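Long-range contacts in aldehyde dehydrogenase (PDB 5KF0), which probably oxidises aldehydes to carboxylic acids, as its family does, and binds the nicotinamide coenzyme NADPH: residues P154-S159 with R231-T236; F161-N166 with Y286-Q291. All coordinates share one frame; numbering follows the deposited sequence.

Contact 1 (P154-S159 with R231-T236); sequences PCSFIS and RLLSFT. With NDP (NADPH dihydro-nicotinamide-adenine-dinucleotide phosphate), chain E.
Ser-156 and Ser-234 carry the centre of a parallel beta ladder whose backbone donors come in turn from one strand and the other. Ser-156 N donates to Leu-232 O, and its own carbonyl accepts Ser-234 N at 2.9 Å from Ser-156 O, a nearly straight bond (172°). Ser-234 O in turn receives Ile-158 N, at a longer 3.2 Å; Pro-154 O with Arg-231 N and Ile-158 O with Thr-236 N extend the pairing at the two ends. Leu-232 N, buried in between, has no partner.

Apolar contacts depend on the branching of Ile-158. Its CG2, anti to the backbone N, comes within 3.6 Å of Phe-235 CD1, while CD1 reaches Leu-233 CD1 at 3.9 Å. On this same face ribose O4B of NADPH lies beside Ile-158 and at the Phe-235 edge, 3.2 Å from CE1. Separately, at the C-terminal edge of the strands, Ser-159 O accepts a hydrogen bond from O3B of NADPH.

On the other face Phe-157 CD1 packs against Ser-234 CB, whose OG is bonded to Lys-171 NZ. Helix 164-178 covers the Phe-157 side and helix 239-248 the Phe-235 side, while strands 182-185 and 253-257 flank the pair in this Rossmann-like sheet.

Contact 2 (F161-N166 with Y286-Q291); sequences FNFPLN and YYQSGQ. With NDP (NADPH dihydro-nicotinamide-adenine-dinucleotide phosphate), chain E.
Asn-162 meets Gln-291, Gln-288 and the coenzyme at once, and its side chain is a compact example of how one amide can bond to a neighbouring loop while lying against a ligand. CB points toward 286-291, lies over one face of the Phe-161 ring, offset toward its rim, and passes 3.5 Å from Gln-291 O. CG sits in the crowded position between the backbone N and the carbonyl carbon (chi1 63°), which brings ND2 within bonding distance of Gln-291 O. Both branches of the tip lie close to the nicotinamide ring, OD1 nearest at 3.3 Å from C6N of NADPH. Of the two, ND2 alone bonds to Gln-291 O, at 2.9 Å. That bond is nearly straight (167°), although ND2 stands above the carbonyl's plane. The same nitrogen is 3.4 Å above the centre of the Phe-163 ring. Carbonyl and ring face meet ND2 from directions roughly at right angles and together limit the rotation of the amide.

A second bond fixes the backbone. Gln-288, extended beyond CG, delivers NE2 to Asn-162 O at 2.8 Å, with the acceptor in its amide plane. Its OE1 meets the edge of the Phe-163 ring, 3.0 Å from CE1, and also accepts a bond from Lys-101. Phe-163 CE1 further touches the edge of Tyr-287.

Gln-291 lies at the edge of the Phe-161 ring, its amide steeply turned against it (69° between planes), with OE1 bonded to Ile-336 N. Phe-161 N donates a hydrogen bond to O1N of NADPH.

FNFP corresponds to the WNFP-type motif of aldehyde dehydrogenases, so Asn-162 is probably the asparagine that contributes to the oxyanion hole. Residues 286-291 probably belong to the loop that leads to the catalytic cysteine, an arrangement characteristic of the active site.

In the fold
Along the chain the four segments alternate: 154-159, 161-166, 231-236, then 286-291. Contact 1 joins neighbouring strands in the middle of the nucleotide-binding sheet, and its first strand runs almost directly into the FNFP turn of contact 2, which leads into helix 164-178. The contact centres are 20 Å apart, yet both touch the same NADPH: contact 1 mainly borders the adenosine half, though its Thr-236 end also touches the nicotinamide, and contact 2 meets a phosphate and the nicotinamide. Residues 286-291 follow helix 274-286 and precede strand 298-302 of a separate sheet. Contact 2 thus brings the coenzyme-binding part next to a loop of what is probably the catalytic domain.

Contact 1 (P154-S159 with R231-T236)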
# COMPACT_ATOMS: atom_id res chain seq x y z
N PRO A 154 -4.68 -25.21 9.69
CA PRO A 154 -4.33 -26.30 8.77
C PRO A 154 -4.97 -26.09 7.41
O PRO A 154 -6.16 -25.79 7.30
CB PRO A 154 -4.88 -27.54 9.47
CG PRO A 154 -4.97 -27.14 10.94
CD PRO A 154 -5.38 -25.70 10.88
N CYS A 155 -4.17 -26.27 6.36
CA CYS A 155 -4.62 -26.09 4.98
C CYS A 155 -4.59 -27.43 4.26
O CYS A 155 -3.65 -28.21 4.43
CB CYS A 155 -3.73 -25.11 4.22
SG CYS A 155 -3.79 -23.41 4.85
N SER A 156 -5.62 -27.66 3.45
CA SER A 156 -5.72 -28.83 2.59
C SER A 156 -5.39 -28.41 1.16
O SER A 156 -6.03 -27.51 0.61
CB SER A 156 -7.13 -29.42 2.65
OG SER A 156 -7.26 -30.50 1.72
N PHE A 157 -4.39 -29.06 0.56
CA PHE A 157 -3.87 -28.71 -0.76
C PHE A 157 -4.03 -29.90 -1.70
O PHE A 157 -3.60 -31.01 -1.37
CB PHE A 157 -2.39 -28.32 -0.68
CG PHE A 157 -2.12 -27.03 0.05
CD1 PHE A 157 -3.09 -26.03 0.13
CD2 PHE A 157 -0.88 -26.82 0.64
CE1 PHE A 157 -2.82 -24.84 0.79
CE2 PHE A 157 -0.59 -25.62 1.29
CZ PHE A 157 -1.57 -24.63 1.37
N ILE A 158 -4.61 -29.66 -2.87
CA ILE A 158 -4.77 -30.69 -3.90
C ILE A 158 -4.24 -30.13 -5.22
O ILE A 158 -4.63 -29.03 -5.61
CB ILE A 158 -6.26 -31.09 -4.05
CG1 ILE A 158 -6.78 -31.75 -2.77
CG2 ILE A 158 -6.43 -32.03 -5.25
CD1 ILE A 158 -8.30 -31.99 -2.79
N SER A 159 -3.37 -30.89 -5.90
CA SER A 159 -2.70 -30.40 -7.09
C SER A 159 -2.86 -31.37 -8.26
O SER A 159 -3.18 -32.55 -8.07
CB SER A 159 -1.20 -30.16 -6.80
OG SER A 159 -0.56 -31.32 -6.29
N ARG A 231 -8.98 -25.43 7.69
CA ARG A 231 -9.60 -24.11 7.61
C ARG A 231 -9.63 -23.54 6.19
O ARG A 231 -10.34 -22.56 5.94
CB ARG A 231 -8.88 -23.13 8.54
CG ARG A 231 -8.67 -23.67 9.95
CD ARG A 231 -9.97 -24.06 10.63
NE ARG A 231 -10.66 -22.91 11.20
CZ ARG A 231 -10.46 -22.45 12.44
NH1 ARG A 231 -9.59 -23.05 13.24
NH2 ARG A 231 -11.12 -21.39 12.87
N LEU A 232 -8.89 -24.16 5.27
CA LEU A 232 -8.82 -23.75 3.88
C LEU A 232 -8.63 -25.00 3.04
O LEU A 232 -7.84 -25.87 3.40
CB LEU A 232 -7.65 -22.79 3.63
CG LEU A 232 -7.28 -22.54 2.16
CD1 LEU A 232 -8.39 -21.76 1.45
CD2 LEU A 232 -5.94 -21.82 2.04
N LEU A 233 -9.40 -25.09 1.95
CA LEU A 233 -9.13 -26.03 0.87
C LEU A 233 -8.68 -25.21 -0.32
O LEU A 233 -9.41 -24.31 -0.76
CB LEU A 233 -10.37 -26.86 0.52
CG LEU A 233 -10.30 -27.57 -0.85
CD1 LEU A 233 -9.27 -28.71 -0.84
CD2 LEU A 233 -11.67 -28.11 -1.26
N SER A 234 -7.49 -25.49 -0.83
CA SER A 234 -7.02 -24.83 -2.05
C SER A 234 -6.77 -25.93 -3.08
O SER A 234 -5.89 -26.77 -2.91
CB SER A 234 -5.77 -23.99 -1.78
OG SER A 234 -5.31 -23.39 -2.98
N PHE A 235 -7.58 -25.90 -4.14
CA PHE A 235 -7.66 -26.97 -5.13
C PHE A 235 -7.23 -26.43 -6.49
O PHE A 235 -7.73 -25.40 -6.94
CB PHE A 235 -9.09 -27.52 -5.22
CG PHE A 235 -9.32 -28.45 -6.39
CD1 PHE A 235 -9.09 -29.81 -6.26
CD2 PHE A 235 -9.74 -27.96 -7.62
CE1 PHE A 235 -9.28 -30.67 -7.34
CE2 PHE A 235 -9.92 -28.81 -8.71
CZ PHE A 235 -9.70 -30.17 -8.56
N THR A 236 -6.29 -27.13 -7.13
CA THR A 236 -5.93 -26.86 -8.52
C THR A 236 -6.20 -28.12 -9.34
O THR A 236 -5.63 -29.18 -9.05
CB THR A 236 -4.46 -26.43 -8.65
OG1 THR A 236 -4.24 -25.26 -7.84
CG2 THR A 236 -4.12 -26.09 -10.11
PA NDP E . -8.23 -33.48 -12.00
O1A NDP E . -9.38 -32.60 -11.63
O2A NDP E . -8.68 -34.75 -12.72
O5B NDP E . -7.35 -33.88 -10.74
C5B NDP E . -6.70 -32.81 -10.01
C4B NDP E . -6.44 -33.28 -8.60
O4B NDP E . -7.69 -33.43 -7.90
C3B NDP E . -5.73 -34.63 -8.49
O3B NDP E . -4.87 -34.65 -7.36
C2B NDP E . -6.91 -35.58 -8.26
O2B NDP E . -6.57 -36.81 -7.59
C1B NDP E . -7.73 -34.72 -7.32
N9A NDP E . -9.12 -35.13 -7.19
C8A NDP E . -10.03 -35.43 -8.17
N7A NDP E . -11.23 -35.70 -7.72
C5A NDP E . -11.11 -35.58 -6.35
C6A NDP E . -12.02 -35.73 -5.29
N6A NDP E . -13.30 -36.09 -5.46
N1A NDP E . -11.58 -35.52 -4.04
C2A NDP E . -10.30 -35.18 -3.86
N3A NDP E . -9.34 -35.01 -4.77
C4A NDP E . -9.81 -35.23 -6.00
O3 NDP E . -7.23 -32.66 -12.92
PN NDP E . -5.91 -33.06 -13.71
O1N NDP E . -4.92 -33.64 -12.77
O2N NDP E . -6.33 -33.95 -14.86
O5D NDP E . -5.34 -31.69 -14.26
C5D NDP E . -5.84 -30.99 -15.41
C4D NDP E . -6.81 -29.93 -14.95
O4D NDP E . -6.15 -29.02 -14.04
C3D NDP E . -7.35 -29.08 -16.11
O3D NDP E . -8.74 -28.82 -16.00
C2D NDP E . -6.50 -27.82 -16.00
O2D NDP E . -7.04 -26.64 -16.59
C1D NDP E . -6.37 -27.69 -14.48
N1N NDP E . -5.22 -26.84 -14.19
C2N NDP E . -5.37 -25.63 -13.55
C3N NDP E . -4.36 -24.75 -13.41
C7N NDP E . -4.51 -23.49 -12.64
O7N NDP E . -3.51 -23.06 -12.03
N7N NDP E . -5.66 -22.83 -12.68
C4N NDP E . -3.06 -25.01 -14.07
C5N NDP E . -2.91 -26.45 -14.43
C6N NDP E . -3.97 -27.24 -14.54
P2B NDP E . -6.07 -38.13 -8.43
O1X NDP E . -5.86 -37.72 -9.84
O2X NDP E . -4.86 -38.58 -7.66
O3X NDP E . -7.16 -39.16 -8.29

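Contact 2 (F161-N166 with Y286-Q291)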
# COMPACT_ATOMS: atom_id res chain seq x y z
N PHE A 161 -1.90 -33.08 -12.41
CA PHE A 161 -0.80 -33.87 -12.95
C PHE A 161 0.17 -33.05 -13.79
O PHE A 161 1.30 -33.49 -13.99
CB PHE A 161 -1.32 -35.04 -13.80
CG PHE A 161 -1.65 -34.66 -15.24
CD1 PHE A 161 -0.68 -34.66 -16.23
CD2 PHE A 161 -2.95 -34.30 -15.58
CE1 PHE A 161 -1.00 -34.29 -17.54
CE2 PHE A 161 -3.27 -33.95 -16.87
CZ PHE A 161 -2.30 -33.95 -17.86
N ASN A 162 -0.26 -31.91 -14.35
CA ASN A 162 0.47 -31.44 -15.53
C ASN A 162 1.64 -30.52 -15.21
O ASN A 162 2.65 -30.56 -15.91
CB ASN A 162 -0.48 -30.75 -16.52
CG ASN A 162 -1.11 -29.51 -15.95
OD1 ASN A 162 -1.53 -29.48 -14.79
ND2 ASN A 162 -1.21 -28.48 -16.77
N PHE A 163 1.52 -29.67 -14.19
CA PHE A 163 2.64 -28.89 -13.68
C PHE A 163 2.79 -29.27 -12.22
O PHE A 163 2.53 -28.45 -11.32
CB PHE A 163 2.44 -27.37 -13.83
CG PHE A 163 1.98 -26.90 -15.19
CD1 PHE A 163 2.40 -27.52 -16.37
CD2 PHE A 163 1.14 -25.81 -15.29
CE1 PHE A 163 1.97 -27.06 -17.61
CE2 PHE A 163 0.71 -25.34 -16.53
CZ PHE A 163 1.12 -25.97 -17.69
N PRO A 164 3.17 -30.52 -11.93
CA PRO A 164 3.06 -31.00 -10.54
C PRO A 164 4.02 -30.31 -9.59
O PRO A 164 3.67 -30.14 -8.41
CB PRO A 164 3.35 -32.49 -10.66
CG PRO A 164 4.22 -32.62 -11.87
CD PRO A 164 3.73 -31.55 -12.83
N LEU A 165 5.21 -29.93 -10.04
CA LEU A 165 6.14 -29.24 -9.17
C LEU A 165 5.66 -27.82 -8.89
O LEU A 165 5.49 -27.42 -7.73
CB LEU A 165 7.54 -29.21 -9.79
CG LEU A 165 8.28 -30.55 -9.79
CD1 LEU A 165 9.62 -30.41 -10.48
CD2 LEU A 165 8.46 -31.04 -8.37
N ASN A 166 5.45 -27.03 -9.94
CA ASN A 166 5.21 -25.61 -9.71
C ASN A 166 3.83 -25.34 -9.11
O ASN A 166 3.69 -24.40 -8.32
CB ASN A 166 5.38 -24.81 -10.99
CG ASN A 166 5.58 -23.33 -10.70
OD1 ASN A 166 6.30 -22.96 -9.76
ND2 ASN A 166 4.93 -22.49 -11.46
N TYR A 286 0.80 -25.68 -28.23
CA TYR A 286 1.37 -27.01 -28.28
C TYR A 286 2.41 -27.29 -27.21
O TYR A 286 2.84 -28.44 -27.09
CB TYR A 286 1.94 -27.29 -29.68
CG TYR A 286 0.90 -27.03 -30.75
CD1 TYR A 286 -0.32 -27.71 -30.74
CD2 TYR A 286 1.11 -26.07 -31.74
CE1 TYR A 286 -1.30 -27.46 -31.71
CE2 TYR A 286 0.14 -25.83 -32.72
CZ TYR A 286 -1.06 -26.52 -32.69
OH TYR A 286 -2.01 -26.25 -33.65
N TYR A 287 2.81 -26.28 -26.40
CA TYR A 287 3.69 -26.54 -25.26
C TYR A 287 3.09 -27.62 -24.38
O TYR A 287 1.90 -27.58 -24.05
CB TYR A 287 3.90 -25.25 -24.45
CG TYR A 287 4.48 -25.45 -23.05
CD1 TYR A 287 3.65 -25.63 -21.95
CD2 TYR A 287 5.84 -25.44 -22.83
CE1 TYR A 287 4.17 -25.82 -20.67
CE2 TYR A 287 6.38 -25.62 -21.56
CZ TYR A 287 5.54 -25.81 -20.49
OH TYR A 287 6.06 -25.99 -19.21
N GLN A 288 3.92 -28.59 -24.00
CA GLN A 288 3.48 -29.75 -23.23
C GLN A 288 2.25 -30.40 -23.86
O GLN A 288 1.34 -30.87 -23.17
CB GLN A 288 3.24 -29.40 -21.76
CG GLN A 288 3.23 -30.64 -20.88
CD GLN A 288 3.20 -30.33 -19.40
OE1 GLN A 288 3.53 -29.21 -18.99
NE2 GLN A 288 2.81 -31.32 -18.60
N SER A 289 2.24 -30.42 -25.19
CA SER A 289 1.16 -31.01 -25.99
C SER A 289 -0.19 -30.43 -25.61
O SER A 289 -1.20 -31.12 -25.59
CB SER A 289 1.17 -32.53 -25.88
OG SER A 289 2.43 -33.04 -26.27
N GLY A 290 -0.21 -29.13 -25.30
CA GLY A 290 -1.44 -28.46 -24.96
C GLY A 290 -1.99 -28.76 -23.59
O GLY A 290 -3.11 -28.34 -23.28
N GLN A 291 -1.24 -29.49 -22.76
CA GLN A 291 -1.72 -29.87 -21.42
C GLN A 291 -1.35 -28.77 -20.42
O GLN A 291 -0.52 -28.93 -19.51
CB GLN A 291 -1.15 -31.23 -21.04
CG GLN A 291 -1.65 -32.32 -21.99
CD GLN A 291 -1.17 -33.72 -21.62
OE1 GLN A 291 -1.96 -34.65 -21.55
NE2 GLN A 291 0.13 -33.86 -21.38
PA NDP E . -8.23 -33.48 -12.00
O1A NDP E . -9.38 -32.60 -11.63
O2A NDP E . -8.68 -34.75 -12.72
O5B NDP E . -7.35 -33.88 -10.74
C5B NDP E . -6.70 -32.81 -10.01
C4B NDP E . -6.44 -33.28 -8.60
O4B NDP E . -7.69 -33.43 -7.90
C3B NDP E . -5.73 -34.63 -8.49
O3B NDP E . -4.87 -34.65 -7.36
C2B NDP E . -6.91 -35.58 -8.26
O2B NDP E . -6.57 -36.81 -7.59
C1B NDP E . -7.73 -34.72 -7.32
N9A NDP E . -9.12 -35.13 -7.19
C8A NDP E . -10.03 -35.43 -8.17
N7A NDP E . -11.23 -35.70 -7.72
C5A NDP E . -11.11 -35.58 -6.35
C6A NDP E . -12.02 -35.73 -5.29
N6A NDP E . -13.30 -36.09 -5.46
N1A NDP E . -11.58 -35.52 -4.04
C2A NDP E . -10.30 -35.18 -3.86
N3A NDP E . -9.34 -35.01 -4.77
C4A NDP E . -9.81 -35.23 -6.00
O3 NDP E . -7.23 -32.66 -12.92
PN NDP E . -5.91 -33.06 -13.71
O1N NDP E . -4.92 -33.64 -12.77
O2N NDP E . -6.33 -33.95 -14.86
O5D NDP E . -5.34 -31.69 -14.26
C5D NDP E . -5.84 -30.99 -15.41
C4D NDP E . -6.81 -29.93 -14.95
O4D NDP E . -6.15 -29.02 -14.04
C3D NDP E . -7.35 -29.08 -16.11
O3D NDP E . -8.74 -28.82 -16.00
C2D NDP E . -6.50 -27.82 -16.00
O2D NDP E . -7.04 -26.64 -16.59
C1D NDP E . -6.37 -27.69 -14.48
N1N NDP E . -5.22 -26.84 -14.19
C2N NDP E . -5.37 -25.63 -13.55
C3N NDP E . -4.36 -24.75 -13.41
C7N NDP E . -4.51 -23.49 -12.64
O7N NDP E . -3.51 -23.06 -12.03
N7N NDP E . -5.66 -22.83 -12.68
C4N NDP E . -3.06 -25.01 -14.07
C5N NDP E . -2.91 -26.45 -14.43
C6N NDP E . -3.97 -27.24 -14.54
P2B NDP E . -6.07 -38.13 -8.43
O1X NDP E . -5.86 -37.72 -9.84
O2X NDP E . -4.86 -38.58 -7.66
O3X NDP E . -7.16 -39.16 -8.29